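Local coordinates for protein SVS_variant_AS1 (Streptomyces sp. CWA1, PDB 6TJA) that probably cyclises geranylgeranyl diphosphate to the diterpene spiroviolene, acting as an engineered ancestral form of a bacterial terpene cyclase, at residues G108-A113 and R125-L130; E115-E120 and R136-G141; A220-A225 and P348-W353; L274-L279 and Q296-G301. One frame throughout, in Å; residues are numbered along the deposited sequence.

Interaction 1. Residues G108-A113 and R125-L130; sequences GRVQRA and RFVPAL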
# COMPACT_ATOMS: atom_id res chain seq x y z
N GLY A 108 10.05 4.75 -1.36
CA GLY A 108 9.45 4.98 -2.69
C GLY A 108 10.25 4.29 -3.77
O GLY A 108 9.62 3.65 -4.63
N ARG A 109 11.57 4.40 -3.73
CA ARG A 109 12.47 3.80 -4.77
C ARG A 109 12.37 2.26 -4.66
O ARG A 109 12.20 1.63 -5.69
CB ARG A 109 13.91 4.31 -4.68
CG ARG A 109 14.09 5.78 -5.08
CD ARG A 109 15.52 6.29 -5.26
NE ARG A 109 16.38 5.76 -4.22
CZ ARG A 109 16.69 6.38 -3.07
NH1 ARG A 109 16.24 7.60 -2.79
NH2 ARG A 109 17.48 5.76 -2.19
N VAL A 110 12.43 1.69 -3.46
CA VAL A 110 12.39 0.21 -3.28
C VAL A 110 11.01 -0.32 -3.72
O VAL A 110 10.96 -1.30 -4.50
CB VAL A 110 12.73 -0.16 -1.83
CG1 VAL A 110 12.52 -1.64 -1.54
CG2 VAL A 110 14.15 0.23 -1.52
N GLN A 111 9.94 0.32 -3.26
CA GLN A 111 8.58 -0.11 -3.63
C GLN A 111 8.46 -0.09 -5.17
O GLN A 111 8.03 -1.09 -5.74
CB GLN A 111 7.54 0.69 -2.83
CG GLN A 111 6.12 0.26 -3.11
CD GLN A 111 5.74 -1.12 -2.62
OE1 GLN A 111 6.25 -1.62 -1.60
NE2 GLN A 111 4.79 -1.73 -3.34
N ARG A 112 8.91 0.97 -5.84
CA ARG A 112 8.81 1.08 -7.32
C ARG A 112 9.57 -0.07 -8.00
O ARG A 112 9.00 -0.69 -8.91
CB ARG A 112 9.27 2.45 -7.81
CG ARG A 112 9.07 2.65 -9.31
CD ARG A 112 7.59 2.66 -9.67
NE ARG A 112 7.32 2.58 -11.09
CZ ARG A 112 6.14 2.24 -11.62
NH1 ARG A 112 5.11 1.95 -10.83
NH2 ARG A 112 5.98 2.23 -12.93
N ALA A 113 10.77 -0.39 -7.53
CA ALA A 113 11.61 -1.51 -8.02
C ALA A 113 10.86 -2.84 -7.94
O ALA A 113 11.04 -3.69 -8.86
CB ALA A 113 12.89 -1.58 -7.23
N ARG A 125 22.23 -1.70 -3.05
CA ARG A 125 22.53 -3.14 -3.22
C ARG A 125 21.32 -4.00 -2.80
O ARG A 125 21.27 -5.19 -3.19
CB ARG A 125 23.80 -3.49 -2.44
CG ARG A 125 23.69 -3.27 -0.93
CD ARG A 125 24.95 -3.74 -0.24
NE ARG A 125 24.80 -3.87 1.21
CZ ARG A 125 24.82 -2.85 2.07
NH1 ARG A 125 24.97 -1.61 1.64
NH2 ARG A 125 24.68 -3.10 3.36
N PHE A 126 20.37 -3.43 -2.05
CA PHE A 126 19.14 -4.16 -1.65
C PHE A 126 18.22 -4.32 -2.87
O PHE A 126 17.46 -5.29 -2.88
CB PHE A 126 18.47 -3.49 -0.45
CG PHE A 126 19.18 -3.84 0.82
CD1 PHE A 126 19.04 -5.10 1.39
CD2 PHE A 126 20.04 -2.93 1.43
CE1 PHE A 126 19.75 -5.46 2.53
CE2 PHE A 126 20.74 -3.28 2.58
CZ PHE A 126 20.61 -4.55 3.12
N VAL A 127 18.31 -3.43 -3.87
CA VAL A 127 17.26 -3.35 -4.93
C VAL A 127 17.39 -4.54 -5.89
O VAL A 127 16.39 -5.21 -6.09
CB VAL A 127 17.22 -1.98 -5.63
CG1 VAL A 127 16.62 -2.06 -7.03
CG2 VAL A 127 16.47 -0.98 -4.77
N PRO A 128 18.56 -4.85 -6.49
CA PRO A 128 18.65 -5.98 -7.43
C PRO A 128 18.23 -7.31 -6.78
O PRO A 128 17.50 -8.05 -7.40
CB PRO A 128 20.14 -6.02 -7.86
CG PRO A 128 20.63 -4.59 -7.57
CD PRO A 128 19.84 -4.14 -6.36
N ALA A 129 18.63 -7.55 -5.53
CA ALA A 129 18.19 -8.71 -4.72
C ALA A 129 16.65 -8.80 -4.66
O ALA A 129 16.10 -9.91 -4.94
CB ALA A 129 18.82 -8.62 -3.35
N LEU A 130 15.97 -7.70 -4.32
CA LEU A 130 14.49 -7.65 -4.24
C LEU A 130 13.92 -7.96 -5.61
O LEU A 130 12.89 -8.63 -5.68
CB LEU A 130 13.99 -6.28 -3.74
CG LEU A 130 12.48 -6.19 -3.55
CD1 LEU A 130 12.00 -7.24 -2.54
CD2 LEU A 130 12.03 -4.81 -3.11
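The helical turns bearing V110 and V127 run nearly parallel, 24° between their N-to-C directions, with segment axes 9.8 Å apart and the CA atoms of V110 and V127 separated by 6.3 Å. They belong to consecutive helices, 100-115 and 126-140, of the all-alpha class I terpene cyclase fold, and they meet through aliphatic side chains alone. Beta-branched V110 suits the middle of this seam because its two methyls serve different partners. CG2 lies beside CG2 of V127 at 4.2 Å, the two side chains sliding past each other in opposite directions. The other methyl of V127, CG1, reaches forward to A113 CB at 3.8 Å; alanine, with a single methyl, lets the valine come close to its helix. F86 of helix 70-91 also packs on V110, while W82 and H153 border L130, which places the contact against two further helices of the bundle. R112, turned from this seam, forms a salt bridge with E218 of the second subunit. V110 CG1 stands anti to its own nitrogen (chi1 172°), leaning toward the C-terminal side of its turn, and there meets L130 nearly at a right angle, CG1 to CD2 at 3.6 Å.

Interaction 2. Residues E115-E120 and R136-G141; sequences EAPSAE and RFRSFG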
# COMPACT_ATOMS: atom_id res chain seq x y z
N GLU A 115 7.60 -3.24 -8.14
CA GLU A 115 6.43 -3.16 -9.05
C GLU A 115 6.87 -3.02 -10.52
O GLU A 115 6.06 -3.35 -11.38
CB GLU A 115 5.55 -1.96 -8.68
CG GLU A 115 4.97 -2.11 -7.29
CD GLU A 115 3.83 -1.19 -6.91
OE1 GLU A 115 2.90 -1.01 -7.73
OE2 GLU A 115 3.85 -0.72 -5.74
N ALA A 116 8.07 -2.55 -10.76
CA ALA A 116 8.57 -2.32 -12.09
C ALA A 116 9.92 -2.96 -12.30
O ALA A 116 10.88 -2.51 -11.79
CB ALA A 116 8.66 -0.84 -12.32
N PRO A 117 9.97 -4.01 -13.09
CA PRO A 117 11.18 -4.75 -13.41
C PRO A 117 12.20 -3.95 -14.19
O PRO A 117 13.34 -4.25 -14.10
CB PRO A 117 10.67 -5.92 -14.25
CG PRO A 117 9.25 -5.99 -13.99
CD PRO A 117 8.78 -4.62 -13.66
N SER A 118 11.76 -2.93 -14.90
CA SER A 118 12.68 -2.05 -15.69
C SER A 118 13.41 -1.06 -14.76
O SER A 118 14.43 -0.48 -15.18
CB SER A 118 11.95 -1.35 -16.80
OG SER A 118 10.81 -0.63 -16.32
N ALA A 119 12.94 -0.91 -13.53
CA ALA A 119 13.55 -0.02 -12.52
C ALA A 119 15.04 -0.35 -12.39
O ALA A 119 15.39 -1.56 -12.43
CB ALA A 119 12.82 -0.16 -11.20
N GLU A 120 15.84 0.69 -12.20
CA GLU A 120 17.27 0.63 -12.01
C GLU A 120 17.58 0.87 -10.55
O GLU A 120 16.84 1.52 -9.89
CB GLU A 120 17.97 1.62 -12.93
CG GLU A 120 18.49 0.93 -14.18
CD GLU A 120 18.68 1.86 -15.34
OE1 GLU A 120 19.15 2.97 -15.12
OE2 GLU A 120 18.39 1.46 -16.48
N ARG A 136 11.13 -14.16 -9.42
CA ARG A 136 10.70 -15.50 -8.95
C ARG A 136 9.18 -15.49 -8.71
O ARG A 136 8.50 -16.39 -9.22
CB ARG A 136 11.49 -15.90 -7.71
CG ARG A 136 12.95 -16.20 -8.02
CD ARG A 136 13.83 -16.30 -6.79
NE ARG A 136 15.25 -16.44 -7.14
CZ ARG A 136 15.94 -17.57 -7.14
NH1 ARG A 136 15.40 -18.73 -6.82
NH2 ARG A 136 17.20 -17.54 -7.49
N PHE A 137 8.65 -14.51 -7.97
CA PHE A 137 7.22 -14.47 -7.57
C PHE A 137 6.37 -14.41 -8.83
O PHE A 137 5.34 -15.06 -8.85
CB PHE A 137 6.92 -13.29 -6.66
CG PHE A 137 7.38 -13.43 -5.24
CD1 PHE A 137 8.11 -14.53 -4.82
CD2 PHE A 137 7.11 -12.44 -4.31
CE1 PHE A 137 8.53 -14.65 -3.50
CE2 PHE A 137 7.50 -12.57 -2.99
CZ PHE A 137 8.20 -13.68 -2.59
N ARG A 138 6.82 -13.68 -9.85
CA ARG A 138 6.05 -13.52 -11.11
C ARG A 138 6.16 -14.79 -11.96
O ARG A 138 5.27 -15.00 -12.76
CB ARG A 138 6.54 -12.30 -11.90
CG ARG A 138 6.22 -10.97 -11.24
CD ARG A 138 6.38 -9.77 -12.15
NE ARG A 138 5.82 -8.62 -11.48
CZ ARG A 138 6.49 -7.74 -10.71
NH1 ARG A 138 7.80 -7.86 -10.52
NH2 ARG A 138 5.83 -6.73 -10.17
N SER A 139 7.22 -15.59 -11.81
CA SER A 139 7.44 -16.83 -12.60
C SER A 139 6.37 -17.87 -12.26
O SER A 139 5.96 -18.56 -13.19
CB SER A 139 8.84 -17.40 -12.45
OG SER A 139 9.07 -17.92 -11.14
N PHE A 140 5.87 -17.94 -11.02
CA PHE A 140 4.90 -19.01 -10.64
C PHE A 140 3.69 -18.52 -9.83
O PHE A 140 2.75 -19.32 -9.72
CB PHE A 140 5.61 -20.16 -9.91
CG PHE A 140 6.63 -19.73 -8.89
CD1 PHE A 140 7.95 -20.10 -9.04
CD2 PHE A 140 6.26 -18.96 -7.81
CE1 PHE A 140 8.91 -19.72 -8.12
CE2 PHE A 140 7.21 -18.58 -6.88
CZ PHE A 140 8.53 -18.95 -7.04
N GLY A 141 3.67 -17.30 -9.31
CA GLY A 141 2.45 -16.76 -8.69
C GLY A 141 1.56 -16.12 -9.74
O GLY A 141 2.09 -15.68 -10.77
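R138 reaches across from the last turns of helix 126-140 to the backbone of E115 and the ring of P117, bridging a gap of 10.4 Å between the CA atoms of P117 and R138. The long arginine side chain spans this distance, extended from CG to NE, and carries the guanidinium to the point where helix 100-115 ends. The closer, more buried side is at E115, where R138 NH2 lies 3.6 Å from the carbonyl O, approaching obliquely and short of a hydrogen bond; its bond goes instead to the carbonyl of L114, one residue earlier. An arginine fits here because helix C-termini present carbonyls that have lost their helical N-H partners. The looser, more exposed side lies at P117, on which L358 of the second subunit also packs. There P117 CG rests over one face of the guanidinium, 4.2 Å from NH1, and P117 takes the second position of a type I turn from A116 to A119, closed by A119 N to A116 O at 3.1 Å. The carboxylate of E115 points elsewhere, bonded to Q111 and paired with R147. In this alpha-helical cyclase fold the contact thus joins a helix end to the next helix, with V146 of helix 143-169 packed beside R138 and F149 of that helix meeting F137 edge-to-face.

Interaction 3. Residues A220-A225 and P348-W353; sequences AIMVAA and PSIAWW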
# COMPACT_ATOMS: atom_id res chain seq x y z
N ALA A 220 -3.21 -12.48 13.40
CA ALA A 220 -2.03 -13.33 13.26
C ALA A 220 -0.80 -12.43 13.29
O ALA A 220 0.19 -12.76 13.98
CB ALA A 220 -2.12 -14.14 12.00
N ILE A 221 -0.86 -11.32 12.54
CA ILE A 221 0.26 -10.36 12.37
C ILE A 221 0.56 -9.69 13.71
O ILE A 221 1.73 -9.59 14.06
CB ILE A 221 -0.04 -9.36 11.25
CG1 ILE A 221 0.02 -10.05 9.90
CG2 ILE A 221 0.88 -8.15 11.28
CD1 ILE A 221 -0.53 -9.20 8.78
N MET A 222 -0.47 -9.32 14.46
CA MET A 222 -0.34 -8.57 15.72
C MET A 222 0.25 -9.48 16.79
O MET A 222 1.09 -9.01 17.54
CB MET A 222 -1.69 -8.02 16.18
CG MET A 222 -1.57 -6.98 17.31
SD MET A 222 -0.77 -5.42 16.77
CE MET A 222 -2.24 -4.59 16.22
N VAL A 223 -0.11 -10.76 16.82
CA VAL A 223 0.46 -11.71 17.82
C VAL A 223 1.94 -11.92 17.49
O VAL A 223 2.76 -11.82 18.42
CB VAL A 223 -0.30 -13.04 17.89
CG1 VAL A 223 0.43 -14.02 18.81
CG2 VAL A 223 -1.74 -12.84 18.32
N ALA A 224 2.27 -12.15 16.21
CA ALA A 224 3.66 -12.35 15.73
C ALA A 224 4.51 -11.11 16.07
O ALA A 224 5.67 -11.29 16.47
CB ALA A 224 3.71 -12.60 14.24
N ALA A 225 3.98 -9.92 15.82
CA ALA A 225 4.63 -8.63 16.16
C ALA A 225 4.94 -8.58 17.66
O ALA A 225 6.02 -8.19 18.03
CB ALA A 225 3.74 -7.48 15.77
N PRO A 348 -8.96 1.50 20.31
CA PRO A 348 -10.12 1.52 19.41
C PRO A 348 -9.83 1.03 17.98
O PRO A 348 -10.71 0.42 17.42
CB PRO A 348 -10.60 2.98 19.42
CG PRO A 348 -9.41 3.78 20.04
CD PRO A 348 -8.76 2.80 21.00
N SER A 349 -8.60 1.19 17.46
CA SER A 349 -8.23 0.87 16.06
C SER A 349 -8.36 -0.63 15.82
O SER A 349 -8.43 -1.00 14.64
CB SER A 349 -6.84 1.35 15.65
OG SER A 349 -6.87 2.72 15.28
N ILE A 350 -8.40 -1.45 16.86
CA ILE A 350 -8.48 -2.92 16.66
C ILE A 350 -9.81 -3.49 17.17
O ILE A 350 -10.00 -4.71 17.00
CB ILE A 350 -7.27 -3.65 17.25
CG1 ILE A 350 -7.18 -3.51 18.77
CG2 ILE A 350 -6.00 -3.20 16.57
CD1 ILE A 350 -6.21 -4.49 19.46
N ALA A 351 -10.69 -2.66 17.74
CA ALA A 351 -11.95 -3.10 18.38
C ALA A 351 -12.82 -3.83 17.35
O ALA A 351 -13.54 -4.80 17.73
CB ALA A 351 -12.65 -1.92 18.97
N TRP A 352 -12.74 -3.44 16.08
CA TRP A 352 -13.56 -4.08 15.02
C TRP A 352 -13.19 -5.57 14.87
O TRP A 352 -14.01 -6.32 14.30
CB TRP A 352 -13.46 -3.32 13.70
CG TRP A 352 -12.12 -3.38 13.03
CD1 TRP A 352 -11.04 -2.57 13.25
CD2 TRP A 352 -11.72 -4.32 12.02
NE1 TRP A 352 -10.01 -2.93 12.44
CE2 TRP A 352 -10.40 -4.01 11.68
CE3 TRP A 352 -12.36 -5.39 11.39
CZ2 TRP A 352 -9.70 -4.74 10.73
CZ3 TRP A 352 -11.67 -6.09 10.43
CH2 TRP A 352 -10.36 -5.78 10.12
N TRP A 353 -12.05 -6.04 15.39
CA TRP A 353 -11.78 -7.50 15.35
C TRP A 353 -12.83 -8.31 16.12
O TRP A 353 -12.94 -9.50 15.87
CB TRP A 353 -10.40 -7.85 15.87
CG TRP A 353 -9.27 -7.28 15.11
CD1 TRP A 353 -9.26 -6.79 13.84
CD2 TRP A 353 -7.94 -7.11 15.62
NE1 TRP A 353 -8.01 -6.32 13.52
CE2 TRP A 353 -7.17 -6.52 14.59
CE3 TRP A 353 -7.32 -7.43 16.83
CZ2 TRP A 353 -5.81 -6.24 14.74
CZ3 TRP A 353 -5.99 -7.12 17.00
CH2 TRP A 353 -5.25 -6.54 15.96
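M222 sets its terminal methyl against both I350 and W353, which pack on each other, CE lying 3.6 Å from W353 CH2 and 4.0 Å from I350 CG2. The methyl comes at the edge of the indole, near its plane, and the two side chains cross at about a right angle. CB and CG of M222 each lie 3.9 Å from W353 CH2, and the bends at chi2 (68°) and chi3 (88°) bring CE back to the same corner of the ring. Unbranched and flexible, methionine can follow such a contour. I350 completes the shell from the same tail segment as W353: its CB sits 3.6 Å above the indole of W353, toward the rim. In the class I terpene cyclase fold, helix 211-231, which carries M222, typically bears the second metal-binding motif near its C-terminal end; here M222 on this helix packs against the C-terminal tail. The tryptophan is held by its polar edge, NE1 bonding to E218, and by its backbone, W353 N to I350 O at 2.9 Å. Farther out, L179 and L183 of helix 175-185 and I272 of helix 258-283 surround M222. R112 of the second subunit donates to S349 O, and S118 of that subunit bonds to P348 O.

Interaction 4. Residues L274-L279 and Q296-G301; sequences LRFLEL and QGLRHG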
# COMPACT_ATOMS: atom_id res chain seq x y z
N LEU A 274 -6.63 -15.27 21.74
CA LEU A 274 -7.96 -15.87 22.05
C LEU A 274 -9.03 -15.41 21.06
O LEU A 274 -9.84 -16.25 20.62
CB LEU A 274 -8.36 -15.49 23.48
CG LEU A 274 -8.44 -16.66 24.47
CD1 LEU A 274 -7.22 -17.56 24.39
CD2 LEU A 274 -8.61 -16.12 25.87
N ARG A 275 -9.08 -14.13 20.72
CA ARG A 275 -10.06 -13.68 19.72
C ARG A 275 -9.70 -14.33 18.37
O ARG A 275 -10.60 -14.80 17.71
CB ARG A 275 -10.14 -12.16 19.67
CG ARG A 275 -11.08 -11.67 18.59
CD ARG A 275 -12.48 -12.24 18.67
NE ARG A 275 -13.27 -11.72 17.57
CZ ARG A 275 -14.37 -12.30 17.10
NH1 ARG A 275 -14.84 -13.41 17.62
NH2 ARG A 275 -14.98 -11.77 16.07
N PHE A 276 -8.44 -14.45 18.03
CA PHE A 276 -8.06 -15.09 16.80
C PHE A 276 -8.56 -16.55 16.76
O PHE A 276 -9.08 -16.97 15.81
CB PHE A 276 -6.56 -14.99 16.54
CG PHE A 276 -6.07 -15.93 15.49
CD1 PHE A 276 -5.84 -17.23 15.78
CD2 PHE A 276 -5.82 -15.49 14.22
CE1 PHE A 276 -5.43 -18.09 14.83
CE2 PHE A 276 -5.38 -16.34 13.26
CZ PHE A 276 -5.19 -17.65 13.57
N LEU A 277 -8.39 -17.29 17.84
CA LEU A 277 -8.82 -18.66 17.90
C LEU A 277 -10.33 -18.77 17.80
O LEU A 277 -10.84 -19.63 17.14
CB LEU A 277 -8.31 -19.34 19.16
CG LEU A 277 -6.81 -19.43 19.30
CD1 LEU A 277 -6.44 -19.73 20.71
CD2 LEU A 277 -6.18 -20.39 18.34
N GLU A 278 -11.02 -17.87 18.48
CA GLU A 278 -12.45 -17.84 18.45
C GLU A 278 -12.96 -17.54 17.05
O GLU A 278 -13.72 -18.28 16.53
CB GLU A 278 -13.01 -16.90 19.52
CG GLU A 278 -14.48 -16.61 19.39
CD GLU A 278 -15.00 -15.59 20.39
OE1 GLU A 278 -14.62 -14.43 20.37
OE2 GLU A 278 -15.84 -15.96 21.20
N LEU A 279 -12.47 -16.49 16.40
CA LEU A 279 -12.93 -16.18 15.02
C LEU A 279 -12.53 -17.32 14.06
O LEU A 279 -13.29 -17.64 13.13
CB LEU A 279 -12.34 -14.84 14.59
CG LEU A 279 -12.78 -14.35 13.21
CD1 LEU A 279 -14.30 -14.41 13.05
CD2 LEU A 279 -12.31 -12.94 12.99
N GLN A 296 -4.61 -22.28 7.82
CA GLN A 296 -3.64 -23.17 8.46
C GLN A 296 -2.30 -22.45 8.54
O GLN A 296 -1.59 -22.52 9.54
CB GLN A 296 -3.50 -24.47 7.67
CG GLN A 296 -3.97 -25.70 8.41
CD GLN A 296 -4.15 -26.90 7.50
OE1 GLN A 296 -5.18 -27.06 6.85
NE2 GLN A 296 -3.13 -27.76 7.45
N GLY A 297 -1.97 -21.77 7.45
CA GLY A 297 -0.73 -20.98 7.35
C GLY A 297 -0.63 -19.91 8.43
O GLY A 297 0.43 -19.78 9.07
N LEU A 298 -1.70 -19.15 8.63
CA LEU A 298 -1.72 -18.13 9.72
C LEU A 298 -1.37 -18.84 11.04
O LEU A 298 -0.52 -18.33 11.79
CB LEU A 298 -3.09 -17.47 9.81
CG LEU A 298 -3.58 -16.68 8.59
CD1 LEU A 298 -4.98 -16.16 8.87
CD2 LEU A 298 -2.64 -15.52 8.24
N ARG A 299 -2.00 -19.99 11.31
CA ARG A 299 -1.79 -20.72 12.58
C ARG A 299 -0.33 -21.17 12.64
O ARG A 299 0.33 -20.87 13.67
CB ARG A 299 -2.78 -21.88 12.69
CG ARG A 299 -4.24 -21.44 12.79
CD ARG A 299 -5.20 -22.62 12.71
NE ARG A 299 -5.07 -23.44 13.89
CZ ARG A 299 -5.82 -23.36 15.00
NH1 ARG A 299 -6.78 -22.46 15.10
NH2 ARG A 299 -5.56 -24.16 16.02
N HIS A 300 0.17 -21.81 11.57
CA HIS A 300 1.57 -22.31 11.47
C HIS A 300 2.54 -21.15 11.65
O HIS A 300 3.58 -21.35 12.28
CB HIS A 300 1.82 -23.00 10.10
CG HIS A 300 1.37 -24.42 10.05
ND1 HIS A 300 1.63 -25.30 11.08
CD2 HIS A 300 0.75 -25.13 9.09
CE1 HIS A 300 1.20 -26.51 10.76
NE2 HIS A 300 0.62 -26.42 9.56
N GLY A 301 2.23 -20.00 11.03
CA GLY A 301 3.01 -18.75 11.10
C GLY A 301 3.11 -18.23 12.53
O GLY A 301 4.21 -18.01 12.94
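F276 and L277 of helix 258-283 face L298 and R299 of helix 289-309, an antiparallel helical hairpin of the all-alpha terpene cyclase fold. The two segments cross at -156° with their axes 12.2 Å apart, a wide spacing that suits large side chains such as phenylalanine and arginine. Among the apolar contacts, the ring of F276 bridges the gap with its edge: CE2 approaches L298 CB at 4.3 Å, and CZ meets R299 CG at 4.0 Å, both carbons lying near the ring plane. With CG anti to the backbone nitrogen (chi1 165°), the ring is directed across to helix 289-309. L216 and M219 of helix 211-231 pack on the same ring, which is therefore shared by three helices. The polar interactions lie at the flanks. R299 uses its aliphatic stem against the ring, then bends at chi3, and its NE forms a salt bridge with E18 of the N-terminal region. Turned away from this interface, R275 binds E278, the next-turn acid, with NH1 2.9 Å from OE1, and reaches D356 through NH2. The last contact is mixed in character: methyl CD2 of L277 lies 3.9 Å from R299 NH1, meeting the guanidinium obliquely.

From the N terminus, interaction 1 is first to close, joining helix 100-115 to the start of helix 126-140 over a short connection. Interaction 2 begins at the end of helix 100-115 and in the connection after it, and ends later on helix 126-140, so the two cross; they touch where A113 CA meets A119 CB at 3.7 Å. Interaction 3 closes a far longer loop, from helix 211-231 to the C-terminal tail, and encloses interaction 4, the hairpin of helices 258-283 and 289-309. These two also touch, through a probable hydrogen bond from R275 NE to W353 O. The centres of interactions 2 and 3 are about 31 Å apart within a chain, yet 115-120 of one subunit meets 348-353 of the other.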